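Local coordinates for protein xylan esterase 1 (Thermoanaerobacterium sp. 'JW/SL YS485', PDB 3FCY) that probably removes acetyl groups from xylan and related acetylated substrates as a calcium-binding alpha/beta hydrolase of carbohydrate esterase family 7, at residues A[201-205]-A[341-346]; A[225-231]-A[288-293]; A[106-110]-A[194-198]; A[96-102]-A[135-141]; A[113-117]-A[209-214]. All coordinates share one frame; numbering follows the deposited sequence.

Contact 1: A[201-205]-A[341-346]; sequences RVGVM and MLELYS. With CA (calcium ion), chain D.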
# COMPACT_ATOMS: atom_id res chain seq x y z
N ARG A 201 -10.47 -28.57 37.87
CA ARG A 201 -9.31 -27.70 37.65
C ARG A 201 -8.94 -27.63 36.16
O ARG A 201 -7.80 -27.90 35.78
CB ARG A 201 -8.12 -28.22 38.47
CG ARG A 201 -8.40 -28.34 39.98
CD ARG A 201 -7.21 -28.96 40.73
NE ARG A 201 -7.54 -29.30 42.12
CZ ARG A 201 -7.46 -28.47 43.15
NH1 ARG A 201 -7.05 -27.21 42.98
NH2 ARG A 201 -7.78 -28.89 44.37
N VAL A 202 -9.92 -27.29 35.32
CA VAL A 202 -9.69 -27.20 33.88
C VAL A 202 -9.86 -25.77 33.37
O VAL A 202 -10.83 -25.09 33.69
CB VAL A 202 -10.67 -28.12 33.09
CG1 VAL A 202 -10.49 -27.91 31.59
CG2 VAL A 202 -10.41 -29.58 33.44
N GLY A 203 -8.88 -25.32 32.58
CA GLY A 203 -8.93 -23.99 32.02
C GLY A 203 -8.84 -24.04 30.50
O GLY A 203 -8.34 -25.02 29.93
N VAL A 204 -9.35 -23.01 29.84
CA VAL A 204 -9.31 -22.94 28.38
C VAL A 204 -8.73 -21.59 28.00
O VAL A 204 -8.91 -20.59 28.71
CB VAL A 204 -10.73 -23.10 27.77
CG1 VAL A 204 -11.34 -24.42 28.25
CG2 VAL A 204 -11.62 -21.94 28.16
N MET A 205 -8.03 -21.54 26.86
CA MET A 205 -7.38 -20.31 26.43
C MET A 205 -7.15 -20.24 24.92
O MET A 205 -7.04 -21.27 24.25
CB MET A 205 -6.05 -20.18 27.17
CG MET A 205 -5.14 -19.06 26.71
SD MET A 205 -3.71 -18.93 27.82
CE MET A 205 -3.00 -20.53 27.61
N MET A 341 -3.76 -18.95 35.22
CA MET A 341 -4.03 -20.38 35.08
C MET A 341 -3.48 -21.18 36.25
O MET A 341 -4.09 -22.16 36.68
CB MET A 341 -3.45 -20.92 33.76
CG MET A 341 -4.30 -20.59 32.53
SD MET A 341 -5.97 -21.30 32.63
CE MET A 341 -6.72 -20.64 31.15
N LEU A 342 -2.32 -20.76 36.76
CA LEU A 342 -1.71 -21.44 37.90
C LEU A 342 -2.64 -21.40 39.11
O LEU A 342 -2.47 -22.18 40.05
CB LEU A 342 -0.35 -20.82 38.23
CG LEU A 342 0.76 -21.21 37.24
CD1 LEU A 342 2.05 -20.46 37.53
CD2 LEU A 342 0.99 -22.72 37.33
N GLU A 343 -3.62 -20.50 39.07
CA GLU A 343 -4.60 -20.39 40.15
C GLU A 343 -5.47 -21.66 40.20
O GLU A 343 -6.31 -21.80 41.08
CB GLU A 343 -5.53 -19.18 39.92
CG GLU A 343 -4.93 -17.82 40.29
CD GLU A 343 -5.86 -16.66 39.93
OE1 GLU A 343 -7.10 -16.82 39.99
OE2 GLU A 343 -5.35 -15.57 39.61
N LEU A 344 -5.29 -22.58 39.26
CA LEU A 344 -6.09 -23.80 39.26
C LEU A 344 -5.64 -24.77 40.37
O LEU A 344 -6.42 -25.60 40.83
CB LEU A 344 -6.02 -24.49 37.89
CG LEU A 344 -6.80 -23.75 36.80
CD1 LEU A 344 -6.50 -24.35 35.42
CD2 LEU A 344 -8.29 -23.83 37.11
N TYR A 345 -4.37 -24.66 40.77
CA TYR A 345 -3.82 -25.51 41.83
C TYR A 345 -4.32 -24.99 43.16
O TYR A 345 -4.78 -23.88 43.24
CB TYR A 345 -2.31 -25.43 41.84
CG TYR A 345 -1.63 -26.34 40.86
CD1 TYR A 345 -0.94 -25.83 39.76
CD2 TYR A 345 -1.65 -27.72 41.04
CE1 TYR A 345 -0.27 -26.67 38.88
CE2 TYR A 345 -0.99 -28.58 40.17
CZ TYR A 345 -0.30 -28.04 39.09
OH TYR A 345 0.37 -28.87 38.24
N SER A 346 -4.24 -25.78 44.23
CA SER A 346 -4.68 -25.26 45.52
C SER A 346 -3.49 -24.65 46.26
O SER A 346 -2.39 -24.62 45.67
CB SER A 346 -5.34 -26.36 46.35
OG SER A 346 -6.66 -26.60 45.90
OXT SER A 346 -3.67 -24.21 47.41
CA CA D . -5.49 -21.48 43.55
O HOH W 1 -2.83 -20.79 43.56

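Contact 2: A[225-231]-A[288-293]; sequences RKVVSEY and GDVLMC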
# COMPACT_ATOMS: atom_id res chain seq x y z
N ARG A 225 -13.29 -24.12 34.77
CA ARG A 225 -12.94 -23.23 35.88
C ARG A 225 -12.24 -21.90 35.56
O ARG A 225 -12.48 -20.90 36.24
CB ARG A 225 -12.10 -24.02 36.89
CG ARG A 225 -11.97 -23.38 38.25
CD ARG A 225 -13.31 -23.32 38.97
NE ARG A 225 -13.17 -22.73 40.29
CZ ARG A 225 -12.87 -21.45 40.51
NH1 ARG A 225 -12.68 -20.62 39.49
NH2 ARG A 225 -12.75 -21.01 41.76
N LYS A 226 -11.36 -21.90 34.56
CA LYS A 226 -10.62 -20.69 34.17
C LYS A 226 -10.74 -20.42 32.67
O LYS A 226 -10.76 -21.35 31.86
CB LYS A 226 -9.14 -20.81 34.53
CG LYS A 226 -8.82 -20.76 36.02
CD LYS A 226 -9.20 -19.45 36.66
CE LYS A 226 -8.77 -19.44 38.12
NZ LYS A 226 -9.23 -18.24 38.88
N VAL A 227 -10.80 -19.14 32.30
CA VAL A 227 -10.92 -18.76 30.90
C VAL A 227 -10.03 -17.58 30.51
O VAL A 227 -10.13 -16.50 31.09
CB VAL A 227 -12.38 -18.36 30.56
CG1 VAL A 227 -12.53 -18.19 29.05
CG2 VAL A 227 -13.35 -19.40 31.09
N VAL A 228 -9.15 -17.79 29.54
CA VAL A 228 -8.30 -16.72 29.05
C VAL A 228 -8.71 -16.48 27.60
O VAL A 228 -8.55 -17.35 26.75
CB VAL A 228 -6.80 -17.07 29.13
CG1 VAL A 228 -5.97 -15.95 28.48
CG2 VAL A 228 -6.37 -17.22 30.60
N SER A 229 -9.26 -15.30 27.35
CA SER A 229 -9.72 -14.93 26.02
C SER A 229 -9.00 -13.67 25.54
O SER A 229 -9.27 -12.56 26.02
CB SER A 229 -11.23 -14.70 26.04
OG SER A 229 -11.73 -14.45 24.74
N GLU A 230 -8.10 -13.85 24.59
CA GLU A 230 -7.31 -12.75 24.04
C GLU A 230 -7.93 -12.20 22.76
O GLU A 230 -8.11 -12.92 21.79
CB GLU A 230 -5.89 -13.24 23.78
CG GLU A 230 -5.19 -13.69 25.05
CD GLU A 230 -3.81 -14.26 24.81
OE1 GLU A 230 -2.98 -13.59 24.16
OE2 GLU A 230 -3.55 -15.39 25.28
N TYR A 231 -8.24 -10.90 22.78
CA TYR A 231 -8.86 -10.22 21.64
C TYR A 231 -9.75 -11.18 20.85
O TYR A 231 -9.48 -11.49 19.69
CB TYR A 231 -7.79 -9.58 20.74
CG TYR A 231 -6.54 -10.40 20.48
CD1 TYR A 231 -6.34 -11.06 19.27
CD2 TYR A 231 -5.51 -10.45 21.43
CE1 TYR A 231 -5.15 -11.75 19.00
CE2 TYR A 231 -4.32 -11.14 21.17
CZ TYR A 231 -4.14 -11.78 19.96
OH TYR A 231 -2.96 -12.44 19.71
N GLY A 288 -16.80 -20.05 35.08
CA GLY A 288 -15.41 -19.94 35.48
C GLY A 288 -14.92 -18.50 35.53
O GLY A 288 -15.62 -17.60 35.07
N ASP A 289 -13.74 -18.29 36.09
CA ASP A 289 -13.17 -16.95 36.17
C ASP A 289 -12.62 -16.61 34.79
O ASP A 289 -12.07 -17.47 34.10
CB ASP A 289 -12.04 -16.89 37.20
CG ASP A 289 -12.49 -17.33 38.58
OD1 ASP A 289 -13.66 -17.07 38.95
OD2 ASP A 289 -11.67 -17.93 39.31
N VAL A 290 -12.75 -15.35 34.39
CA VAL A 290 -12.29 -14.91 33.08
C VAL A 290 -11.25 -13.80 33.11
O VAL A 290 -11.34 -12.87 33.91
CB VAL A 290 -13.49 -14.42 32.23
CG1 VAL A 290 -13.01 -14.04 30.83
CG2 VAL A 290 -14.56 -15.50 32.17
N LEU A 291 -10.25 -13.92 32.25
CA LEU A 291 -9.20 -12.91 32.11
C LEU A 291 -9.11 -12.66 30.61
O LEU A 291 -8.85 -13.59 29.83
CB LEU A 291 -7.85 -13.41 32.62
CG LEU A 291 -6.68 -12.44 32.34
CD1 LEU A 291 -6.91 -11.12 33.08
CD2 LEU A 291 -5.36 -13.07 32.77
N MET A 292 -9.33 -11.42 30.20
CA MET A 292 -9.28 -11.07 28.79
C MET A 292 -8.30 -9.93 28.55
O MET A 292 -7.86 -9.27 29.49
CB MET A 292 -10.67 -10.67 28.30
CG MET A 292 -11.70 -11.79 28.30
SD MET A 292 -13.36 -11.24 27.79
CE MET A 292 -13.00 -10.53 26.21
N CYS A 293 -7.96 -9.71 27.28
CA CYS A 293 -7.08 -8.61 26.93
C CYS A 293 -7.61 -8.01 25.63
O CYS A 293 -8.21 -8.72 24.82
CB CYS A 293 -5.62 -9.06 26.77
SG CYS A 293 -5.27 -10.19 25.42

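Contact 3: A[106-110]-A[194-198]; sequences GKHPA and MPEVD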
# COMPACT_ATOMS: atom_id res chain seq x y z
N GLY A 106 -0.82 -38.90 40.28
CA GLY A 106 -1.99 -38.14 40.72
C GLY A 106 -2.67 -37.24 39.71
O GLY A 106 -2.15 -37.00 38.62
N LYS A 107 -3.84 -36.74 40.09
CA LYS A 107 -4.62 -35.85 39.24
C LYS A 107 -4.09 -34.42 39.36
O LYS A 107 -3.46 -34.07 40.37
CB LYS A 107 -6.10 -35.90 39.64
CG LYS A 107 -6.74 -37.28 39.49
CD LYS A 107 -8.12 -37.34 40.13
CE LYS A 107 -9.21 -36.84 39.21
NZ LYS A 107 -9.54 -37.85 38.15
N HIS A 108 -4.34 -33.61 38.34
CA HIS A 108 -3.86 -32.23 38.33
C HIS A 108 -4.66 -31.39 37.33
O HIS A 108 -5.56 -31.91 36.67
CB HIS A 108 -2.38 -32.22 37.96
CG HIS A 108 -2.05 -33.07 36.77
ND1 HIS A 108 -2.51 -32.78 35.50
CD2 HIS A 108 -1.33 -34.21 36.66
CE1 HIS A 108 -2.09 -33.71 34.66
NE2 HIS A 108 -1.37 -34.59 35.34
N PRO A 109 -4.36 -30.09 37.23
CA PRO A 109 -5.09 -29.23 36.29
C PRO A 109 -4.81 -29.55 34.83
O PRO A 109 -3.84 -30.25 34.51
CB PRO A 109 -4.61 -27.82 36.66
CG PRO A 109 -4.22 -27.95 38.11
CD PRO A 109 -3.50 -29.27 38.11
N ALA A 110 -5.65 -29.03 33.96
CA ALA A 110 -5.50 -29.23 32.53
C ALA A 110 -5.84 -27.92 31.82
O ALA A 110 -6.67 -27.13 32.30
CB ALA A 110 -6.41 -30.35 32.04
N MET A 194 -10.46 -37.56 31.81
CA MET A 194 -9.16 -38.20 31.73
C MET A 194 -8.75 -38.59 33.15
O MET A 194 -9.01 -37.85 34.11
CB MET A 194 -8.12 -37.25 31.12
CG MET A 194 -8.44 -36.81 29.70
SD MET A 194 -7.22 -35.64 29.02
CE MET A 194 -7.37 -35.97 27.24
N PRO A 195 -8.11 -39.75 33.31
CA PRO A 195 -7.68 -40.21 34.64
C PRO A 195 -6.74 -39.28 35.42
O PRO A 195 -6.86 -39.19 36.64
CB PRO A 195 -7.06 -41.58 34.34
CG PRO A 195 -6.56 -41.42 32.93
CD PRO A 195 -7.70 -40.70 32.27
N GLU A 196 -5.83 -38.60 34.73
CA GLU A 196 -4.88 -37.70 35.40
C GLU A 196 -5.42 -36.28 35.58
O GLU A 196 -4.74 -35.42 36.16
CB GLU A 196 -3.56 -37.63 34.62
CG GLU A 196 -3.53 -36.63 33.45
CD GLU A 196 -4.23 -37.15 32.20
OE1 GLU A 196 -4.90 -38.20 32.27
OE2 GLU A 196 -4.10 -36.49 31.14
N VAL A 197 -6.63 -36.04 35.11
CA VAL A 197 -7.22 -34.70 35.20
C VAL A 197 -8.28 -34.51 36.29
O VAL A 197 -9.24 -35.28 36.37
CB VAL A 197 -7.85 -34.29 33.85
CG1 VAL A 197 -8.52 -32.94 33.99
CG2 VAL A 197 -6.78 -34.25 32.76
N ASP A 198 -8.10 -33.48 37.11
CA ASP A 198 -9.07 -33.14 38.15
C ASP A 198 -10.12 -32.34 37.40
O ASP A 198 -9.84 -31.22 36.95
CB ASP A 198 -8.42 -32.28 39.23
CG ASP A 198 -9.38 -31.95 40.37
OD1 ASP A 198 -10.57 -31.67 40.09
OD2 ASP A 198 -8.94 -31.95 41.54

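Contact 4: A[96-102]-A[135-141]; sequences HAKYIKP and FTVVAMD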
# COMPACT_ATOMS: atom_id res chain seq x y z
N HIS A 96 -9.57 -33.68 15.84
CA HIS A 96 -8.21 -33.92 16.31
C HIS A 96 -7.71 -32.86 17.28
O HIS A 96 -8.08 -31.69 17.18
CB HIS A 96 -7.25 -34.03 15.12
CG HIS A 96 -5.80 -34.03 15.51
ND1 HIS A 96 -5.08 -32.86 15.69
CD2 HIS A 96 -4.94 -35.04 15.76
CE1 HIS A 96 -3.84 -33.16 16.03
NE2 HIS A 96 -3.73 -34.48 16.08
N ALA A 97 -6.88 -33.29 18.22
CA ALA A 97 -6.29 -32.39 19.20
C ALA A 97 -4.99 -32.99 19.70
O ALA A 97 -4.87 -34.21 19.85
CB ALA A 97 -7.25 -32.19 20.38
N LYS A 98 -4.00 -32.12 19.93
CA LYS A 98 -2.73 -32.57 20.48
C LYS A 98 -3.05 -32.83 21.94
O LYS A 98 -3.89 -32.14 22.52
CB LYS A 98 -1.66 -31.48 20.36
CG LYS A 98 -1.03 -31.34 18.97
CD LYS A 98 0.04 -30.26 18.97
CE LYS A 98 0.89 -30.32 17.70
NZ LYS A 98 0.07 -30.18 16.47
N TYR A 99 -2.38 -33.80 22.54
CA TYR A 99 -2.62 -34.15 23.94
C TYR A 99 -1.29 -34.50 24.60
O TYR A 99 -0.65 -35.49 24.25
CB TYR A 99 -3.61 -35.32 24.02
CG TYR A 99 -3.77 -36.00 25.37
CD1 TYR A 99 -3.80 -35.26 26.56
CD2 TYR A 99 -3.94 -37.38 25.45
CE1 TYR A 99 -4.02 -35.90 27.79
CE2 TYR A 99 -4.15 -38.02 26.67
CZ TYR A 99 -4.19 -37.27 27.84
OH TYR A 99 -4.42 -37.91 29.04
N ILE A 100 -0.87 -33.65 25.55
CA ILE A 100 0.38 -33.85 26.26
C ILE A 100 0.08 -34.11 27.73
O ILE A 100 -0.56 -33.30 28.41
CB ILE A 100 1.30 -32.62 26.14
CG1 ILE A 100 1.41 -32.20 24.67
CG2 ILE A 100 2.68 -32.96 26.69
CD1 ILE A 100 2.16 -30.90 24.45
N LYS A 101 0.56 -35.24 28.22
CA LYS A 101 0.34 -35.65 29.60
C LYS A 101 1.67 -35.74 30.34
O LYS A 101 2.57 -36.48 29.93
CB LYS A 101 -0.36 -37.01 29.61
CG LYS A 101 -0.68 -37.57 30.97
CD LYS A 101 -1.26 -38.97 30.85
CE LYS A 101 -1.52 -39.59 32.21
NZ LYS A 101 -2.03 -40.98 32.08
N PRO A 102 1.81 -34.99 31.44
CA PRO A 102 3.06 -35.03 32.20
C PRO A 102 3.24 -36.38 32.90
O PRO A 102 2.26 -37.00 33.31
CB PRO A 102 2.89 -33.88 33.20
CG PRO A 102 1.41 -33.89 33.46
CD PRO A 102 0.83 -34.09 32.08
N PHE A 135 0.66 -29.37 34.27
CA PHE A 135 -0.64 -29.42 33.60
C PHE A 135 -0.66 -30.44 32.48
O PHE A 135 0.37 -30.76 31.89
CB PHE A 135 -0.98 -28.09 32.93
CG PHE A 135 -1.60 -27.06 33.82
CD1 PHE A 135 -2.70 -26.34 33.37
CD2 PHE A 135 -1.05 -26.74 35.05
CE1 PHE A 135 -3.25 -25.30 34.14
CE2 PHE A 135 -1.58 -25.71 35.83
CZ PHE A 135 -2.68 -24.98 35.37
N THR A 136 -1.86 -30.95 32.19
CA THR A 136 -2.06 -31.81 31.04
C THR A 136 -2.45 -30.71 30.06
O THR A 136 -3.20 -29.80 30.43
CB THR A 136 -3.25 -32.78 31.22
OG1 THR A 136 -2.78 -34.01 31.78
CG2 THR A 136 -3.92 -33.08 29.87
N VAL A 137 -1.93 -30.75 28.84
CA VAL A 137 -2.27 -29.71 27.86
C VAL A 137 -2.87 -30.31 26.60
O VAL A 137 -2.34 -31.26 26.02
CB VAL A 137 -1.02 -28.87 27.47
CG1 VAL A 137 -1.40 -27.81 26.43
CG2 VAL A 137 -0.43 -28.21 28.71
N VAL A 138 -4.00 -29.74 26.17
CA VAL A 138 -4.70 -30.19 24.98
C VAL A 138 -4.91 -29.00 24.04
O VAL A 138 -5.26 -27.91 24.49
CB VAL A 138 -6.09 -30.79 25.35
CG1 VAL A 138 -6.79 -31.29 24.09
CG2 VAL A 138 -5.91 -31.93 26.35
N ALA A 139 -4.67 -29.21 22.75
CA ALA A 139 -4.84 -28.15 21.75
C ALA A 139 -5.65 -28.74 20.59
O ALA A 139 -5.14 -29.55 19.82
CB ALA A 139 -3.48 -27.66 21.26
N MET A 140 -6.90 -28.30 20.47
CA MET A 140 -7.82 -28.78 19.44
C MET A 140 -7.68 -28.10 18.08
O MET A 140 -7.39 -26.90 18.01
CB MET A 140 -9.26 -28.62 19.93
CG MET A 140 -10.32 -29.23 19.03
SD MET A 140 -12.00 -28.67 19.45
CE MET A 140 -12.14 -27.23 18.38
N ASP A 141 -7.90 -28.86 17.02
CA ASP A 141 -7.86 -28.32 15.67
C ASP A 141 -9.32 -28.08 15.29
O ASP A 141 -10.18 -28.93 15.53
CB ASP A 141 -7.25 -29.30 14.67
CG ASP A 141 -5.74 -29.38 14.77
OD1 ASP A 141 -5.12 -28.38 15.21
OD2 ASP A 141 -5.17 -30.42 14.38

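Contact 5: A[113-117]-A[209-214]; sequences RFHGY and QGGGLS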
# COMPACT_ATOMS: atom_id res chain seq x y z
N ARG A 113 -6.20 -25.41 24.75
CA ARG A 113 -5.95 -24.27 23.88
C ARG A 113 -6.73 -24.36 22.58
O ARG A 113 -6.90 -25.45 22.02
CB ARG A 113 -4.45 -24.15 23.56
CG ARG A 113 -3.62 -23.43 24.61
CD ARG A 113 -2.16 -23.36 24.14
NE ARG A 113 -1.35 -22.42 24.91
CZ ARG A 113 -1.50 -21.09 24.87
NH1 ARG A 113 -2.43 -20.54 24.10
NH2 ARG A 113 -0.70 -20.32 25.59
N PHE A 114 -7.19 -23.21 22.10
CA PHE A 114 -7.92 -23.11 20.84
C PHE A 114 -7.14 -22.13 19.97
O PHE A 114 -6.60 -21.14 20.47
CB PHE A 114 -9.35 -22.64 21.12
CG PHE A 114 -10.15 -23.61 21.95
CD1 PHE A 114 -10.37 -24.91 21.49
CD2 PHE A 114 -10.65 -23.25 23.20
CE1 PHE A 114 -11.08 -25.84 22.26
CE2 PHE A 114 -11.36 -24.17 23.98
CZ PHE A 114 -11.58 -25.46 23.51
N HIS A 115 -7.08 -22.40 18.67
CA HIS A 115 -6.29 -21.58 17.77
C HIS A 115 -7.00 -20.52 16.94
O HIS A 115 -8.23 -20.46 16.87
CB HIS A 115 -5.50 -22.49 16.83
CG HIS A 115 -6.36 -23.26 15.87
ND1 HIS A 115 -7.00 -22.65 14.81
CD2 HIS A 115 -6.70 -24.57 15.82
CE1 HIS A 115 -7.71 -23.56 14.15
NE2 HIS A 115 -7.54 -24.73 14.75
N GLY A 116 -6.18 -19.69 16.30
CA GLY A 116 -6.68 -18.61 15.46
C GLY A 116 -7.32 -19.08 14.16
O GLY A 116 -7.15 -20.23 13.74
N TYR A 117 -8.06 -18.18 13.54
CA TYR A 117 -8.77 -18.43 12.29
C TYR A 117 -7.84 -18.88 11.16
O TYR A 117 -6.92 -18.15 10.79
CB TYR A 117 -9.52 -17.16 11.90
CG TYR A 117 -10.70 -17.34 10.98
CD1 TYR A 117 -11.37 -18.56 10.90
CD2 TYR A 117 -11.20 -16.26 10.24
CE1 TYR A 117 -12.51 -18.70 10.10
CE2 TYR A 117 -12.33 -16.39 9.45
CZ TYR A 117 -12.99 -17.60 9.38
OH TYR A 117 -14.11 -17.72 8.59
N GLN A 209 -9.84 -16.08 17.15
CA GLN A 209 -10.84 -17.15 17.03
C GLN A 209 -10.74 -18.05 18.26
O GLN A 209 -11.76 -18.48 18.80
CB GLN A 209 -10.61 -18.01 15.78
CG GLN A 209 -11.60 -19.18 15.67
CD GLN A 209 -11.30 -20.15 14.52
OE1 GLN A 209 -10.27 -20.82 14.52
NE2 GLN A 209 -12.20 -20.21 13.56
N GLY A 210 -9.52 -18.33 18.69
CA GLY A 210 -9.30 -19.17 19.85
C GLY A 210 -9.85 -18.54 21.11
O GLY A 210 -10.23 -19.24 22.06
N GLY A 211 -9.89 -17.21 21.13
CA GLY A 211 -10.42 -16.50 22.27
C GLY A 211 -11.94 -16.58 22.25
O GLY A 211 -12.59 -16.61 23.30
N GLY A 212 -12.51 -16.61 21.05
CA GLY A 212 -13.95 -16.70 20.91
C GLY A 212 -14.39 -18.11 21.28
O GLY A 212 -15.42 -18.30 21.93
N LEU A 213 -13.60 -19.09 20.86
CA LEU A 213 -13.88 -20.49 21.15
C LEU A 213 -13.72 -20.78 22.64
O LEU A 213 -14.39 -21.66 23.18
CB LEU A 213 -12.93 -21.39 20.35
CG LEU A 213 -13.15 -21.41 18.83
CD1 LEU A 213 -12.13 -22.33 18.18
CD2 LEU A 213 -14.57 -21.88 18.53
N SER A 214 -12.81 -20.06 23.30
CA SER A 214 -12.60 -20.25 24.74
C SER A 214 -13.85 -19.83 25.49
O SER A 214 -14.28 -20.50 26.43
CB SER A 214 -11.41 -19.41 25.23
OG SER A 214 -10.19 -19.97 24.80

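Contact 1: A[201-205]-A[341-346]
With CG anti to its own carbonyl carbon (chi1 -56°) and the chain extended from there to NE, Arg201 runs alongside the C-terminal turn and brings its guanidinium edge to Leu344 and Ser346. Its NH1 donates to Leu344 O at 2.8 Å; the oxygen lies in the guanidinium plane and the nitrogen in the carbonyl plane. Ser346 OG is gripped end-on by NH1 and NH2 of Arg201, each at 3.0 Å. Arginine suits the place because one flat group holds two points of the chain end, while its NE has a salt bridge to Asp198. On the same type I turn, Glu343 O and Tyr345 O bind the calcium ion, so Arg201 holds the carbonyl between the two ligands in sequence.

Further in, Met341, bent at chi2 (-61°), carries its SD to 4.0 Å from Gly203 CA. Glycine fits here because a beta carbon would run into the Met341 sulfur. Leu344 CD1 packs 3.8 Å from Gly203 N.

Strand 202-207 runs between strands 108-114 and 226-230, and the end of helix 333-342 and the turn after it pack on all three: Met341 touches Leu111 and Val228, Leu344 touches Lys226.

Contact 2: A[225-231]-A[288-293]
Asp289 OD2 accepts from Arg225, just before the neighbouring strand, and Lys226, at its start. Arg225 NH1 reaches it at 2.9 Å with the oxygen in the guanidinium plane, but from above the carboxylate plane. Lys226, bent at chi2 (-63°), turns its NZ to the same oxygen in a salt bridge whose modelled length is doubtfully short; NZ has a second carboxylate in Glu343. With an alanine in place of Asp289, the Arg225 guanidinium would probably lose this carboxylate mate and be freer to swing, leaving Lys226 to Glu343.

A parallel ladder pairs the facing backbone N-H and C=O groups: Asp289 N donates to Arg225 O, Val227 N to Asp289 O, Leu291 N to Val227 O at 2.8 Å and Ser229 N to Leu291 O. These are neighbouring parallel strands of the central alpha/beta hydrolase sheet. Val227 and Val290, beta-branched and apolar, pack on one face, where Ser229 OG is satisfied by Gly211 O; Val228 and Leu291 lie on the other.

Further along, Cys293 N gives Ser229 O only a weak bond, whereas Tyr231 N donates to Cys293 O. Cys293 SG meets the Tyr231 ring at its edge, and that ring stands edge-to-face with His327, the predicted charge-relay histidine.

Contact 3: A[106-110]-A[194-198]
Two backbone hydrogen bonds tie His108 to the short strand 197-198 in parallel register: His108 N donates to Glu196 O at 2.9 Å, and Asp198 N returns a nearly straight bond to His108 O at 3.0 Å.

Weaker polar contacts come from Lys107. Its chain folds back at chi3 and chi4, laying the methylenes over the turn and setting NZ between two carbonyls, 3.1 Å from Val197 O and 3.4 Å from Pro195 O. Both bonds are weak, but a long flexible chain can reach round the type I turn from Met194 to Val197 as shorter ones could not.

The face-on contact belongs to His108. A chi1 of 47° wedges CG between the backbone N and the carbonyl carbon, and the imidazole comes to lie with Glu196 O over the centre of one face, while Glu196 CG packs 3.5 Å from His108 CE1. The ring's rotation is fixed by ND1, which donates in the ring plane to Pro109 O. A leucine in its place would probably leave Pro109 O without this donor and take away the flat surface under the Glu196 carbonyl.

Apolar packing adds Ala110 CB against Val197 CG1 at 3.9 Å.

The Glu196 carboxylate itself leads off to Tyr99 and Thr136, and thus to strands 94-102 and 136-140; strand 108-114 pairs with the latter, and its Pro109 lies against Tyr345 near the C-terminus.

Contact 4: A[96-102]-A[135-141]
His96 and Asp141 lie side by side and point the same way, their ring and carboxylate planes 25° apart. His96 ND1 donates to Asp141 OD2 at 2.8 Å, meeting the oxygen from above the carboxylate plane and somewhat out of the imidazole plane. Histidine suits this buried spot by serving two carboxylates, since its NE2 bonds to Asp84. Asp141 takes further backbone donors from Ser121 and Gln148, which fix its carboxylate at the strand end.

Further along the pair, Tyr99 has CG anti to its backbone N (chi1 168°), and its ring runs across Thr136, whose CG2 comes in at the ring edge, 3.5 Å from CE1. Val138 CG2 approaches Tyr99 CD1 obliquely at 3.9 Å. On the same face the small Ala97 allows close packing, its CB 3.8 Å from Val138 CG1.

The backbones pair antiparallel in two hydrogen-bonded pairs, Lys98 with Ala139 and Ile100 with Val137, each joined by two N-H...O bonds; Ile100 N donates to Val137 O at 2.8 Å.

In the sheet, strand 94-102 has strand 80-88 on its far side and strand 136-140 has strand 108-114. Val138 and Met140 pack on helix 176-192, whereas Ile100 and Val137 face helix 128-131.

Contact 5: A[113-117]-A[209-214]
Gln209 opens helix 209-220 with its side chain extended (chi1 177°) along the loop after strand 108-114. It lies beside His115 and crosses Tyr117 at about a right angle; its CB packs 3.4 Å from Tyr117 N. The loop is braced by His115 ND1, which donates in the ring plane to Gly116 O at 2.7 Å.

Gly210 comes next, its CA 3.4 Å from Phe114 O in a CA-H...O contact. Any beta carbon would collide with that carbonyl, which explains glycine as the last residue of the GxSxG nucleophile elbow of alpha/beta hydrolases, centred on the predicted nucleophile Ser208. Tyr117 is a predicted substrate-binding residue, and, as in other family 7 esterases, the backbone N-H groups of Tyr117 and Gln209 probably form the oxyanion hole. Tyr117 OH is held by Glu252 and by His163 N.

One turn further, Leu213 sets its CB against Phe114 CB at 3.9 Å, obliquely to the ring. Ser214 OG lies at the edge of the same ring, 3.7 Å from CD2. This small hydroxyl is buried but satisfied within the helix: it donates to Gly210 O at 2.8 Å, while Ser214 N reaches that oxygen from the opposite face of the carbonyl plane.

How the contacts relate
All five contacts reach one mixed sheet, contact 3 through strand 108-114 alone. Across it, strands 94-102, 136-140, 108-114, 202-207, 226-230 and 289-295 follow in that order, so contact 4 stands at one side and contact 2 toward the other, centres about 19 Å apart and not touching. Contact 1 holds the calcium ligands, and contact 3 lies beside it, centres about 11 Å apart. Contacts 3 and 5 share strand 108-114 at its two ends, centres about 23 Å apart. Along the chain, contacts 3, 4 and 5 interlock, contact 5 also alternates with contact 1, and contact 2 falls between the segments of contact 1. The sheet thus joins the calcium-binding end to the predicted catalytic end.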